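Local coordinates for antitoxin VapB2 (Rickettsia felis, PDB 3ZVK), which neutralises its cognate toxin VapC2, partially inhibits the toxin's RNase activity, and binds DNA, here a fragment of its probable promoter, as a complex with that toxin, at residues M1-K5 with P18-R22. Residues are numbered along the deposited sequence; the frame is centred on the assembly and turned at random.
Sequences MNKAK and PKEFR. With nucleotides of chain J.
Pro18 turns its ring toward the opening strand of this AbrB/MazE-type antitoxin: CG lies 3.6 Å from Lys3 O, and CD rests 4.1 Å from Ala4 CB in a small apolar touch. Asn2 comes from the opposite direction, its amide end coming up against the Pro18 ring and the Glu20 carboxylate and meeting Phe21 at the ring edge, amide and ring planes 56° apart. Behind Pro18 the chain makes a short 3-10 turn, closed by Phe21 N to Pro18 O, and faces DNA. Lys19 illustrates how one residue serves several groups. Its CB sits 4.0 Å above the centre of the Arg22 guanidinium. A chi1 of 63° then sets Lys19 CG between the backbone N and the carbonyl carbon, 3.9 Å from OP1 of DA18 of chain J; Lys19 CD runs 3.8 Å from O3' of DA17 of chain J, and past a turn about the CD-CE bond NZ reaches a further phosphate in a salt bridge. Lys19 N donates to OP1 of DA18 (2.8 Å, 152°), while the extended Arg22 brings NH1 within 2.9 Å of OP1 of DA17 in a nearly straight bond. Backbone N-H and side-chain charge thus grip successive phosphates, contacts that depend on the DNA backbone and not on its bases.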
loop_
_atom_site.group_PDB
_atom_site.type_symbol
_atom_site.label_atom_id
_atom_site.label_comp_id
_atom_site.label_asym_id
_atom_site.label_seq_id
_atom_site.Cartn_x
_atom_site.Cartn_y
_atom_site.Cartn_z
ATOM N N MET F 1 26.007 3.577 0.957
ATOM C CA MET F 1 26.893 2.512 0.478
ATOM C C MET F 1 26.173 1.701 -0.601
ATOM O O MET F 1 26.779 0.814 -1.205
ATOM C CB MET F 1 27.467 1.666 1.668
ATOM C CG MET F 1 28.384 0.440 1.308
ATOM S SD MET F 1 29.769 0.626 0.107
ATOM C CE MET F 1 31.105 -0.057 1.083
ATOM N N ASN F 2 24.908 2.072 -0.917
ATOM C CA ASN F 2 24.135 1.348 -1.922
ATOM C C ASN F 2 24.611 1.427 -3.392
ATOM O O ASN F 2 25.035 2.479 -3.867
ATOM C CB ASN F 2 22.664 1.576 -1.760
ATOM C CG ASN F 2 21.863 0.317 -1.929
ATOM O OD1 ASN F 2 20.891 0.284 -2.678
ATOM N ND2 ASN F 2 22.231 -0.743 -1.224
ATOM N N LYS F 3 24.576 0.266 -4.075
ATOM C CA LYS F 3 25.016 0.045 -5.451
ATOM C C LYS F 3 23.891 -0.449 -6.359
ATOM O O LYS F 3 23.026 -1.242 -5.962
ATOM C CB LYS F 3 26.160 -0.996 -5.516
ATOM C CG LYS F 3 27.395 -0.676 -4.707
ATOM C CD LYS F 3 28.422 -1.817 -4.794
ATOM C CE LYS F 3 29.000 -2.302 -3.464
ATOM N NZ LYS F 3 29.632 -1.215 -2.652
ATOM N N ALA F 4 23.976 -0.047 -7.623
ATOM C CA ALA F 4 23.063 -0.454 -8.665
ATOM C C ALA F 4 23.882 -0.720 -9.913
ATOM O O ALA F 4 24.811 0.042 -10.216
ATOM C CB ALA F 4 22.048 0.634 -8.929
ATOM N N LYS F 5 23.534 -1.806 -10.631
ATOM C CA LYS F 5 24.219 -2.205 -11.849
ATOM C C LYS F 5 23.685 -1.506 -13.093
ATOM O O LYS F 5 22.484 -1.227 -13.204
ATOM C CB LYS F 5 24.236 -3.726 -12.016
ATOM C CG LYS F 5 25.186 -4.404 -11.039
ATOM C CD LYS F 5 25.298 -5.910 -11.300
ATOM C CE LYS F 5 25.747 -6.748 -10.115
ATOM N NZ LYS F 5 26.994 -6.262 -9.470
ATOM N N PRO F 18 17.730 -0.974 -6.827
ATOM C CA PRO F 18 17.469 -1.862 -5.671
ATOM C C PRO F 18 16.012 -1.660 -5.208
ATOM O O PRO F 18 15.475 -0.559 -5.390
ATOM C CB PRO F 18 18.479 -1.385 -4.620
ATOM C CG PRO F 18 19.539 -0.609 -5.419
ATOM C CD PRO F 18 18.749 0.052 -6.500
ATOM N N LYS F 19 15.354 -2.733 -4.657
ATOM C CA LYS F 19 13.967 -2.721 -4.175
ATOM C C LYS F 19 13.597 -1.526 -3.293
ATOM O O LYS F 19 12.534 -0.934 -3.490
ATOM C CB LYS F 19 13.534 -4.072 -3.568
ATOM C CG LYS F 19 14.272 -4.556 -2.327
ATOM C CD LYS F 19 13.866 -5.973 -1.989
ATOM C CE LYS F 19 14.543 -6.459 -0.735
ATOM N NZ LYS F 19 13.659 -6.296 0.444
ATOM N N GLU F 20 14.486 -1.106 -2.389
ATOM C CA GLU F 20 14.236 0.048 -1.509
ATOM C C GLU F 20 14.086 1.377 -2.259
ATOM O O GLU F 20 13.444 2.291 -1.737
ATOM C CB GLU F 20 15.273 0.146 -0.361
ATOM C CG GLU F 20 16.705 0.440 -0.776
ATOM C CD GLU F 20 17.631 -0.755 -0.861
ATOM O OE1 GLU F 20 17.162 -1.865 -1.212
ATOM O OE2 GLU F 20 18.836 -0.577 -0.567
ATOM N N PHE F 21 14.640 1.475 -3.486
ATOM C CA PHE F 21 14.576 2.693 -4.292
ATOM C C PHE F 21 13.579 2.637 -5.459
ATOM O O PHE F 21 13.647 3.465 -6.388
ATOM C CB PHE F 21 15.982 3.103 -4.750
ATOM C CG PHE F 21 16.924 3.349 -3.602
ATOM C CD1 PHE F 21 16.681 4.368 -2.683
ATOM C CD2 PHE F 21 18.045 2.557 -3.425
ATOM C CE1 PHE F 21 17.565 4.606 -1.633
ATOM C CE2 PHE F 21 18.939 2.808 -2.380
ATOM C CZ PHE F 21 18.694 3.832 -1.496
ATOM N N ARG F 22 12.640 1.691 -5.397
ATOM C CA ARG F 22 11.616 1.540 -6.420
ATOM C C ARG F 22 10.683 2.739 -6.437
ATOM O O ARG F 22 10.369 3.316 -5.383
ATOM C CB ARG F 22 10.801 0.260 -6.211
ATOM C CG ARG F 22 11.507 -0.986 -6.705
ATOM C CD ARG F 22 10.693 -2.210 -6.327
ATOM N NE ARG F 22 11.281 -3.428 -6.864
ATOM C CZ ARG F 22 10.878 -4.649 -6.541
ATOM N NH1 ARG F 22 9.896 -4.821 -5.665
ATOM N NH2 ARG F 22 11.463 -5.709 -7.079
ATOM P P DA J 18 15.954 -6.160 -6.220
ATOM O OP1 DA J 18 16.614 -5.197 -5.328
ATOM O OP2 DA J 18 15.094 -5.676 -7.329
ATOM O "O5'" DA J 18 17.030 -7.092 -6.905
ATOM C "C5'" DA J 18 18.090 -7.765 -6.262
ATOM C "C4'" DA J 18 18.848 -8.553 -7.325
ATOM O "O4'" DA J 18 17.974 -9.577 -7.883
ATOM C "C3'" DA J 18 19.382 -7.733 -8.509
ATOM O "O3'" DA J 18 20.781 -7.758 -8.419
ATOM C "C2'" DA J 18 18.797 -8.415 -9.760
ATOM C "C1'" DA J 18 18.374 -9.770 -9.217
ATOM N N9 DA J 18 17.288 -10.451 -9.917
ATOM C C8 DA J 18 15.974 -10.058 -9.982
ATOM N N7 DA J 18 15.211 -10.875 -10.647
ATOM C C5 DA J 18 16.069 -11.900 -11.034
ATOM C C6 DA J 18 15.848 -13.120 -11.735
ATOM N N6 DA J 18 14.663 -13.470 -12.243
ATOM N N1 DA J 18 16.916 -13.932 -11.930
ATOM C C2 DA J 18 18.137 -13.562 -11.456
ATOM N N3 DA J 18 18.469 -12.449 -10.770
ATOM C C4 DA J 18 17.375 -11.652 -10.595
ATOM P P DA J 17 9.746 -8.909 -5.719
ATOM O OP1 DA J 17 9.495 -7.638 -4.970
ATOM O OP2 DA J 17 9.175 -9.076 -7.065
ATOM O "O5'" DA J 17 11.325 -9.166 -5.747
ATOM C "C5'" DA J 17 12.084 -8.807 -4.547
ATOM C "C4'" DA J 17 13.586 -8.890 -4.769
ATOM O "O4'" DA J 17 13.946 -10.220 -5.220
ATOM C "C3'" DA J 17 14.039 -7.948 -5.875
ATOM O "O3'" DA J 17 15.113 -7.193 -5.352
ATOM C "C2'" DA J 17 14.297 -8.857 -7.093
ATOM C "C1'" DA J 17 14.634 -10.204 -6.456
ATOM N N9 DA J 17 14.217 -11.404 -7.204
ATOM C C8 DA J 17 12.928 -11.775 -7.472
ATOM N N7 DA J 17 12.821 -12.897 -8.137
ATOM C C5 DA J 17 14.125 -13.352 -8.232
ATOM C C6 DA J 17 14.686 -14.518 -8.794
ATOM N N6 DA J 17 13.947 -15.473 -9.362
ATOM N N1 DA J 17 16.042 -14.650 -8.780
ATOM C C2 DA J 17 16.795 -13.706 -8.197
ATOM N N3 DA J 17 16.356 -12.575 -7.621
ATOM C C4 DA J 17 15.006 -12.445 -7.673
ATOM P P DT J 19 21.876 -7.167 -9.424
ATOM O OP1 DT J 19 23.071 -7.006 -8.571
ATOM O OP2 DT J 19 21.354 -5.975 -10.150
ATOM O "O5'" DT J 19 22.214 -8.321 -10.477
ATOM C "C5'" DT J 19 22.685 -9.611 -10.066
ATOM C "C4'" DT J 19 22.868 -10.566 -11.236
ATOM O "O4'" DT J 19 21.597 -11.106 -11.673
ATOM C "C3'" DT J 19 23.522 -9.965 -12.471
ATOM O "O3'" DT J 19 24.640 -10.743 -12.826
ATOM C "C2'" DT J 19 22.449 -9.987 -13.558
ATOM C "C1'" DT J 19 21.590 -11.148 -13.094
ATOM N N1 DT J 19 20.181 -11.166 -13.564
ATOM C C2 DT J 19 19.718 -12.318 -14.187
ATOM O O2 DT J 19 20.421 -13.289 -14.474
ATOM N N3 DT J 19 18.368 -12.287 -14.489
ATOM C C4 DT J 19 17.458 -11.274 -14.229
ATOM O O4 DT J 19 16.310 -11.397 -14.636
ATOM C C5 DT J 19 17.995 -10.111 -13.563
ATOM C C7 DT J 19 17.105 -8.950 -13.245
ATOM C C6 DT J 19 19.313 -10.111 -13.271
#